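Local coordinates for protein 1,4-dihydroxy-2-naphthoyl-CoA hydrolase (Escherichia coli, PDB 1VH5) that hydrolyses 1,4-dihydroxy-2-naphthoyl-CoA to 1,4-dihydroxy-2-naphthoate and CoA in menaquinone biosynthesis, and also acts on many other acyl-CoA thioesters, at residues Arg7-Thr10 and Leu11-Asn15; Asn21-Phe25 and Leu26-Phe30; Phe30-Gly34 and Asp35-Glu39; Gly53-His56 and Gly57-Val61. All blocks are in the same frame, centred on the assembly; numbering follows the deposited sequence.

Interaction 1: residues Arg7-Thr10 and Leu11-Asn15; sequences RKIT and LEALN
T10 is the N-cap of helix 11-16, and its hydroxyl meets the first turn through A13. A13 N donates to T10 OG1 at 3.1 Å, with an N-H...O angle of 158°. OG1 lies between the backbone N and the carbonyl carbon of T10 (chi1 52°), and this torsion turns the oxygen over the open end of the helix. The methyl CG2 is left beside the backbone N. A13 CB also packs against T10 OG1, at 3.5 Å. The carbonyl of T10 begins the regular helical pattern: L14 N donates to T10 O at 3.1 Å. Side chain and main chain of one residue thus hold two successive N-H groups of the first turn.

I9, just before the cap, adds an apolar contact. Its CG1 branch is anti to the backbone N (chi1 -158°) and runs toward the helix. I9 CG1 rests 3.8 Å from A13 CB, and I9 CD1 lies 4.1 Å from L14 CD1. I9 CD1 also reaches the backbone of L14, 3.9 Å from L14 N.

The cap itself is at the surface, while L14 is buried. I9, L11 and L14 all pack on I33 of strand 29-33, and L14 also touches F30. On the side of helix 57-74, I9 meets L74 and L14 meets V70. The short helix therefore bridges the edge strand and the long central helix.

Interaction 2: residues Asn21-Phe25 and Leu26-Phe30; sequences NMVGF and LDIRF
M22 and L26 lie side by side on the short helix 22-25 and the turn after it, pointing the same way. M22 CG is 4.0 Å from L26 CD1. The other methyl of L26 meets the F25 ring at a slant, with L26 CD2 3.9 Å from F25 CD2. L26 CG is anti to its carbonyl carbon (chi1 -60°), and from there the two methyls part, one to M22 and one to F25. V23 and I28 instead cross at about a right angle, with V23 CG1 3.9 Å from I28 CB.

With an alanine in place of L26, both methyls would go, and a gap would probably open between M22 and the F25 ring, leaving that ring less firmly held.

The backbone closes the helix as a Schellman motif, with D27 at positive phi. I28 N donates to V23 O at 3.0 Å, and D27 N to G24 O at 3.1 Å. The D27 N donor stands above the carbonyl plane of G24.

M22 of the second subunit packs on L26, so the turn is part of the dimer interface. D27 points away from the turn and forms a salt bridge with R99. The chemistry is thus divided: apolar packing on one side of the turn, and a carboxylate paired with an arginine on the other.

Interaction 3: residues Phe30-Gly34 and Asp35-Glu39; sequences FEHIG and DDTLE
D35 begins the turn of the beta hairpin 29-33/38-43, its CB 3.7 Å from G34 C. T37 then closes the turn through its carbonyl: G34 N donates to T37 O at 2.9 Å.

L38 pairs with I33 as an antiparallel non-hydrogen-bonded pair. The two side chains lie alongside each other, with L38 CD1 3.6 Å from I33 CG1. L38 CG is anti to the backbone N (chi1 -173°), which carries its other methyl back along the hairpin to F30. There L38 CD2 lies 3.8 Å from F30 CE2, the two side chains crossing at a slant. A serine at L38 would probably take this apolar contact from both the F30 ring and I33 and open a gap between them.

E39 faces both E31 and H32, a classic beta bulge. E39 O accepts from E31 N at 2.9 Å in a nearly straight bond (176°), and weakly from H32 N at 3.3 Å. In return E39 N donates to H32 O at 2.9 Å, in the carbonyl plane. On the other face of the hairpin, the E39 carboxylate lies against the H32 side chain, ring and carboxylate planes 56° apart.

E39 OE1 has its salt bridge with R101, while L38 packs on I67, V70 and A71 of helix 57-74. The hairpin is therefore two-sided: the L38 face is apolar and turned to the central helix, while the E39 face is polar. The charge of E39 is probably balanced mainly by R101.

Interaction 4: residues Gly53-His56 and Gly57-Val61; sequences GLLH and GGASV
H56 is the N-cap of the central helix 57-74, and its ring grips the first turn tightly. G58 N donates to H56 ND1 at 2.9 Å, meeting the ring edge only 4° out of its plane. The ring gets there because CG is anti to the backbone N (chi1 -163°), folding the imidazole beside the helix start. G58 suits this spot, since a CB there would sit tight against ND1. The carbonyl of H56 serves the next two N-H groups, both weakly: A59 N at 2.9 Å but at a bent angle of 123°, and S60 N at 3.3 Å. A59 CB also presses on H56 O, at 3.3 Å.

The looser part is made by L55, which is partly exposed. Its two methyls go to neighbouring residues of the first turn. L55 CD1 lies 3.8 Å from A59 CB, and L55 CD2 touches the hydroxyl at S60 OG, 3.4 Å away. These are packing contacts, without polar bonds. M42 of strand 38-43 and T48 also line L55 and A59.

G57 lies close to H91, a substrate-binding residue, so the cap lies beside the substrate-binding site. On its far side, H56 NE2 is hydrogen-bonded to S66 OG of the second subunit. ND1 accepts from G58 N, which is consistent with NE2 being the donor to that serine. One imidazole thus ties a helix start to the dimer partner.

How the interactions relate
The four contacts follow one another along the chain. Interactions 1, 2 and 3 form a connected series. N15 of interaction 1 reaches F30, probably by a hydrogen bond from F30 N to N15 OD1, and F30 belongs to both interaction 2 and interaction 3. Strand 29-33 is thus common ground, entered from helix 22-25 and left through the hairpin. Interactions 1 and 3 are close, their centres about 10 Å apart. Interaction 4 stands apart, its centre about 26 Å from that of interaction 1, across the chain's centre. Interactions 2 and 4 both touch the second subunit. In this hot-dog fold the sheet wraps the central helix; interactions 1 to 3 lie along the stretch leading into the sheet, and interaction 4 starts that helix.

Interaction 1: residues Arg7-Thr10 and Leu11-Asn15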
# COMPACT_ATOMS: atom_id res chain seq x y z
N ARG A 7 10.14 -13.04 20.54
CA ARG A 7 9.85 -11.98 21.50
C ARG A 7 8.44 -12.18 21.95
O ARG A 7 7.58 -12.59 21.19
CB ARG A 7 9.94 -10.59 20.86
CG ARG A 7 11.25 -10.23 20.20
CD ARG A 7 11.26 -8.82 19.64
NE ARG A 7 12.36 -8.54 18.74
CZ ARG A 7 13.54 -8.07 19.09
NH1 ARG A 7 14.46 -7.84 18.18
NH2 ARG A 7 13.82 -7.79 20.38
N LYS A 8 8.19 -11.86 23.22
CA LYS A 8 6.82 -11.88 23.72
C LYS A 8 6.24 -10.47 23.67
O LYS A 8 6.91 -9.48 23.95
CB LYS A 8 6.78 -12.46 25.15
CG LYS A 8 5.37 -12.81 25.64
CD LYS A 8 4.92 -14.19 25.16
CE LYS A 8 5.14 -15.27 26.22
NZ LYS A 8 4.83 -16.62 25.66
N ILE A 9 4.99 -10.38 23.25
CA ILE A 9 4.27 -9.11 23.25
C ILE A 9 2.80 -9.38 23.54
O ILE A 9 2.26 -10.40 23.14
CB ILE A 9 4.49 -8.35 21.89
CG1 ILE A 9 4.22 -6.86 22.06
CG2 ILE A 9 3.68 -8.97 20.73
CD1 ILE A 9 4.73 -6.02 20.87
N THR A 10 2.17 -8.47 24.29
CA THR A 10 0.72 -8.52 24.46
C THR A 10 0.07 -7.81 23.29
O THR A 10 0.72 -7.00 22.61
CB THR A 10 0.29 -7.79 25.74
OG1 THR A 10 0.87 -6.48 25.75
CG2 THR A 10 0.83 -8.51 26.99
N LEU A 11 -1.22 -8.08 23.08
CA LEU A 11 -2.01 -7.35 22.10
C LEU A 11 -2.03 -5.86 22.42
O LEU A 11 -1.94 -5.02 21.54
CB LEU A 11 -3.44 -7.89 22.01
CG LEU A 11 -3.70 -9.08 21.08
CD1 LEU A 11 -5.17 -9.46 21.12
CD2 LEU A 11 -3.22 -8.87 19.63
N GLU A 12 -2.11 -5.54 23.71
CA GLU A 12 -2.05 -4.17 24.16
C GLU A 12 -0.80 -3.42 23.68
O GLU A 12 -0.89 -2.30 23.17
CB GLU A 12 -2.11 -4.13 25.69
CG GLU A 12 -3.45 -3.70 26.26
CD GLU A 12 -3.40 -3.61 27.76
OE1 GLU A 12 -2.80 -2.63 28.29
OE2 GLU A 12 -3.92 -4.54 28.42
N ALA A 13 0.38 -4.01 23.90
CA ALA A 13 1.64 -3.34 23.55
C ALA A 13 1.82 -3.26 22.02
O ALA A 13 2.38 -2.29 21.50
CB ALA A 13 2.85 -4.02 24.24
N LEU A 14 1.31 -4.28 21.33
CA LEU A 14 1.29 -4.31 19.86
C LEU A 14 0.46 -3.13 19.34
O LEU A 14 0.90 -2.34 18.50
CB LEU A 14 0.67 -5.63 19.39
CG LEU A 14 0.91 -6.25 18.03
CD1 LEU A 14 2.34 -5.96 17.60
CD2 LEU A 14 0.64 -7.75 18.05
N ASN A 15 -0.75 -2.97 19.88
CA ASN A 15 -1.64 -1.90 19.47
C ASN A 15 -1.16 -0.51 19.86
O ASN A 15 -1.46 0.46 19.18
CB ASN A 15 -3.06 -2.17 19.94
CG ASN A 15 -3.74 -3.17 19.06
OD1 ASN A 15 -3.67 -3.04 17.83
ND2 ASN A 15 -4.30 -4.23 19.63

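Interaction 2: residues Asn21-Phe25 and Leu26-Phe30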
# COMPACT_ATOMS: atom_id res chain seq x y z
N ASN A 21 0.81 7.41 14.29
CA ASN A 21 1.37 7.04 12.97
C ASN A 21 0.29 6.42 12.11
O ASN A 21 -0.87 6.39 12.49
CB ASN A 21 2.67 6.21 13.09
CG ASN A 21 2.50 4.96 13.88
OD1 ASN A 21 1.93 3.97 13.41
ND2 ASN A 21 2.99 4.99 15.12
N MET A 22 0.67 5.89 10.95
CA MET A 22 -0.34 5.48 9.98
C MET A 22 -1.26 4.37 10.51
O MET A 22 -2.45 4.36 10.21
CB MET A 22 0.32 5.04 8.66
CG MET A 22 -0.71 4.80 7.51
SD MET A 22 0.16 4.52 5.96
CE MET A 22 -1.06 5.20 4.84
N VAL A 23 -0.69 3.43 11.25
CA VAL A 23 -1.48 2.33 11.78
C VAL A 23 -2.64 2.90 12.65
O VAL A 23 -3.79 2.50 12.50
CB VAL A 23 -0.62 1.30 12.56
CG1 VAL A 23 -1.47 0.50 13.49
CG2 VAL A 23 0.06 0.31 11.57
N GLY A 24 -2.30 3.85 13.52
CA GLY A 24 -3.29 4.51 14.37
C GLY A 24 -4.27 5.32 13.55
O GLY A 24 -5.49 5.24 13.78
N PHE A 25 -3.76 6.08 12.60
CA PHE A 25 -4.60 6.92 11.73
C PHE A 25 -5.67 6.11 11.01
O PHE A 25 -6.80 6.57 10.88
CB PHE A 25 -3.71 7.67 10.72
CG PHE A 25 -4.45 8.70 9.86
CD1 PHE A 25 -4.93 9.88 10.42
CD2 PHE A 25 -4.60 8.50 8.49
CE1 PHE A 25 -5.57 10.84 9.65
CE2 PHE A 25 -5.26 9.46 7.70
CZ PHE A 25 -5.75 10.63 8.30
N LEU A 26 -5.31 4.92 10.53
CA LEU A 26 -6.26 4.10 9.80
C LEU A 26 -7.08 3.14 10.67
O LEU A 26 -7.88 2.35 10.14
CB LEU A 26 -5.55 3.31 8.68
CG LEU A 26 -4.83 4.12 7.62
CD1 LEU A 26 -4.25 3.14 6.57
CD2 LEU A 26 -5.77 5.10 6.92
N ASP A 27 -6.84 3.17 11.99
CA ASP A 27 -7.53 2.26 12.93
C ASP A 27 -7.26 0.80 12.62
O ASP A 27 -8.15 -0.03 12.72
CB ASP A 27 -9.05 2.53 12.94
CG ASP A 27 -9.78 1.85 14.09
OD1 ASP A 27 -10.94 1.40 13.85
OD2 ASP A 27 -9.28 1.73 15.23
N ILE A 28 -6.03 0.51 12.22
CA ILE A 28 -5.62 -0.88 12.16
C ILE A 28 -5.47 -1.41 13.60
O ILE A 28 -4.79 -0.76 14.43
CB ILE A 28 -4.32 -0.99 11.33
CG1 ILE A 28 -4.66 -0.70 9.86
CG2 ILE A 28 -3.71 -2.38 11.44
CD1 ILE A 28 -3.41 -0.42 8.95
N ARG A 29 -6.08 -2.56 13.88
CA ARG A 29 -6.11 -3.12 15.23
C ARG A 29 -5.61 -4.56 15.16
O ARG A 29 -6.23 -5.40 14.49
CB ARG A 29 -7.55 -3.15 15.78
CG ARG A 29 -8.38 -1.89 15.68
CD ARG A 29 -9.60 -1.90 16.59
NE ARG A 29 -10.49 -0.76 16.34
CZ ARG A 29 -11.82 -0.83 16.21
NH1 ARG A 29 -12.51 0.28 15.99
NH2 ARG A 29 -12.44 -1.99 16.28
N PHE A 30 -4.54 -4.86 15.89
CA PHE A 30 -4.15 -6.27 16.07
C PHE A 30 -5.17 -7.00 16.95
O PHE A 30 -5.58 -6.48 17.99
CB PHE A 30 -2.72 -6.36 16.64
CG PHE A 30 -1.69 -5.94 15.64
CD1 PHE A 30 -1.34 -4.59 15.46
CD2 PHE A 30 -1.13 -6.87 14.80
CE1 PHE A 30 -0.43 -4.20 14.47
CE2 PHE A 30 -0.25 -6.50 13.80
CZ PHE A 30 0.14 -5.19 13.66

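Interaction 3: residues Phe30-Gly34 and Asp35-Glu39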
# COMPACT_ATOMS: atom_id res chain seq x y z
N PHE A 30 -4.54 -4.86 15.89
CA PHE A 30 -4.15 -6.27 16.07
C PHE A 30 -5.17 -7.00 16.95
O PHE A 30 -5.58 -6.48 17.99
CB PHE A 30 -2.72 -6.36 16.64
CG PHE A 30 -1.69 -5.94 15.64
CD1 PHE A 30 -1.34 -4.59 15.46
CD2 PHE A 30 -1.13 -6.87 14.80
CE1 PHE A 30 -0.43 -4.20 14.47
CE2 PHE A 30 -0.25 -6.50 13.80
CZ PHE A 30 0.14 -5.19 13.66
N GLU A 31 -5.59 -8.17 16.52
CA GLU A 31 -6.68 -8.92 17.14
C GLU A 31 -6.26 -10.26 17.69
O GLU A 31 -6.95 -10.82 18.56
CB GLU A 31 -7.75 -9.22 16.11
CG GLU A 31 -8.29 -8.03 15.36
CD GLU A 31 -9.63 -7.58 15.87
OE1 GLU A 31 -10.17 -8.22 16.78
OE2 GLU A 31 -10.15 -6.59 15.34
N HIS A 32 -5.21 -10.88 17.14
CA HIS A 32 -4.87 -12.23 17.54
C HIS A 32 -3.41 -12.51 17.29
O HIS A 32 -2.90 -12.23 16.19
CB HIS A 32 -5.76 -13.23 16.79
CG HIS A 32 -5.40 -14.66 17.00
ND1 HIS A 32 -5.69 -15.32 18.17
CD2 HIS A 32 -4.79 -15.57 16.20
CE1 HIS A 32 -5.25 -16.57 18.09
NE2 HIS A 32 -4.71 -16.74 16.90
N ILE A 33 -2.71 -13.00 18.31
CA ILE A 33 -1.36 -13.55 18.16
C ILE A 33 -1.41 -15.04 18.44
O ILE A 33 -1.52 -15.48 19.61
CB ILE A 33 -0.36 -12.91 19.16
CG1 ILE A 33 -0.45 -11.38 19.16
CG2 ILE A 33 1.06 -13.36 18.82
CD1 ILE A 33 0.36 -10.76 20.31
N GLY A 34 -1.34 -15.83 17.40
CA GLY A 34 -1.25 -17.27 17.57
C GLY A 34 0.19 -17.72 17.68
O GLY A 34 1.10 -16.92 17.63
N ASP A 35 0.40 -19.02 17.83
CA ASP A 35 1.77 -19.53 17.87
C ASP A 35 2.54 -19.21 16.60
O ASP A 35 3.77 -19.01 16.64
CB ASP A 35 1.75 -21.04 18.09
CG ASP A 35 1.50 -21.42 19.52
OD1 ASP A 35 1.35 -22.63 19.77
OD2 ASP A 35 1.44 -20.59 20.43
N ASP A 36 1.83 -19.18 15.48
CA ASP A 36 2.51 -19.04 14.19
C ASP A 36 1.77 -18.16 13.20
O ASP A 36 2.02 -18.27 12.00
CB ASP A 36 2.84 -20.45 13.59
CG ASP A 36 1.61 -21.30 13.37
OD1 ASP A 36 1.72 -22.55 13.21
OD2 ASP A 36 0.46 -20.84 13.34
N THR A 37 0.85 -17.33 13.71
CA THR A 37 0.10 -16.41 12.86
C THR A 37 -0.15 -15.13 13.60
O THR A 37 -0.14 -15.10 14.83
CB THR A 37 -1.24 -16.97 12.37
OG1 THR A 37 -2.07 -17.28 13.49
CG2 THR A 37 -1.08 -18.30 11.63
N LEU A 38 -0.35 -14.05 12.85
CA LEU A 38 -0.70 -12.76 13.44
C LEU A 38 -1.88 -12.17 12.67
O LEU A 38 -1.86 -12.16 11.44
CB LEU A 38 0.53 -11.85 13.46
CG LEU A 38 0.44 -10.51 14.18
CD1 LEU A 38 0.13 -10.66 15.68
CD2 LEU A 38 1.73 -9.74 13.96
N GLU A 39 -2.94 -11.71 13.35
CA GLU A 39 -4.09 -11.13 12.66
C GLU A 39 -4.36 -9.71 13.13
O GLU A 39 -4.23 -9.38 14.31
CB GLU A 39 -5.39 -11.93 12.89
CG GLU A 39 -5.26 -13.41 12.63
CD GLU A 39 -6.53 -14.19 12.90
OE1 GLU A 39 -7.55 -13.59 13.33
OE2 GLU A 39 -6.51 -15.42 12.66

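Interaction 4: residues Gly53-His56 and Gly57-Val61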
# COMPACT_ATOMS: atom_id res chain seq x y z
N GLY A 53 -15.87 4.42 -3.46
CA GLY A 53 -16.49 3.84 -2.28
C GLY A 53 -16.07 2.42 -1.93
O GLY A 53 -16.65 1.82 -1.05
N LEU A 54 -15.08 1.89 -2.63
CA LEU A 54 -14.54 0.58 -2.31
C LEU A 54 -13.23 0.71 -1.57
O LEU A 54 -12.54 1.73 -1.68
CB LEU A 54 -14.30 -0.24 -3.56
CG LEU A 54 -15.46 -0.38 -4.55
CD1 LEU A 54 -15.10 -1.21 -5.78
CD2 LEU A 54 -16.66 -0.99 -3.87
N LEU A 55 -12.85 -0.33 -0.84
CA LEU A 55 -11.54 -0.36 -0.20
C LEU A 55 -10.44 -0.10 -1.21
O LEU A 55 -10.39 -0.75 -2.27
CB LEU A 55 -11.34 -1.73 0.43
CG LEU A 55 -10.00 -1.95 1.14
CD1 LEU A 55 -9.74 -1.02 2.30
CD2 LEU A 55 -10.01 -3.47 1.54
N HIS A 56 -9.55 0.82 -0.88
CA HIS A 56 -8.43 1.18 -1.73
C HIS A 56 -7.44 0.01 -1.71
O HIS A 56 -7.05 -0.46 -0.65
CB HIS A 56 -7.79 2.43 -1.15
CG HIS A 56 -6.88 3.15 -2.10
ND1 HIS A 56 -5.69 2.62 -2.57
CD2 HIS A 56 -6.93 4.43 -2.55
CE1 HIS A 56 -5.09 3.53 -3.33
NE2 HIS A 56 -5.83 4.63 -3.34
N GLY A 57 -6.94 -0.40 -2.88
CA GLY A 57 -5.95 -1.49 -2.97
C GLY A 57 -4.70 -1.16 -2.17
O GLY A 57 -4.07 -2.05 -1.56
N GLY A 58 -4.33 0.13 -2.14
CA GLY A 58 -3.21 0.53 -1.30
C GLY A 58 -3.44 0.35 0.19
O GLY A 58 -2.48 0.07 0.93
N ALA A 59 -4.67 0.55 0.64
CA ALA A 59 -4.97 0.32 2.05
C ALA A 59 -4.80 -1.14 2.45
O ALA A 59 -4.26 -1.44 3.50
CB ALA A 59 -6.40 0.79 2.37
N SER A 60 -5.17 -2.05 1.56
CA SER A 60 -4.93 -3.48 1.78
C SER A 60 -3.45 -3.73 1.97
O SER A 60 -3.04 -4.50 2.82
CB SER A 60 -5.43 -4.31 0.64
OG SER A 60 -6.84 -4.26 0.53
N VAL A 61 -2.63 -3.07 1.16
CA VAL A 61 -1.17 -3.24 1.25
C VAL A 61 -0.63 -2.58 2.52
O VAL A 61 0.28 -3.11 3.16
CB VAL A 61 -0.46 -2.75 -0.04
CG1 VAL A 61 1.06 -2.92 0.12
CG2 VAL A 61 -0.96 -3.54 -1.25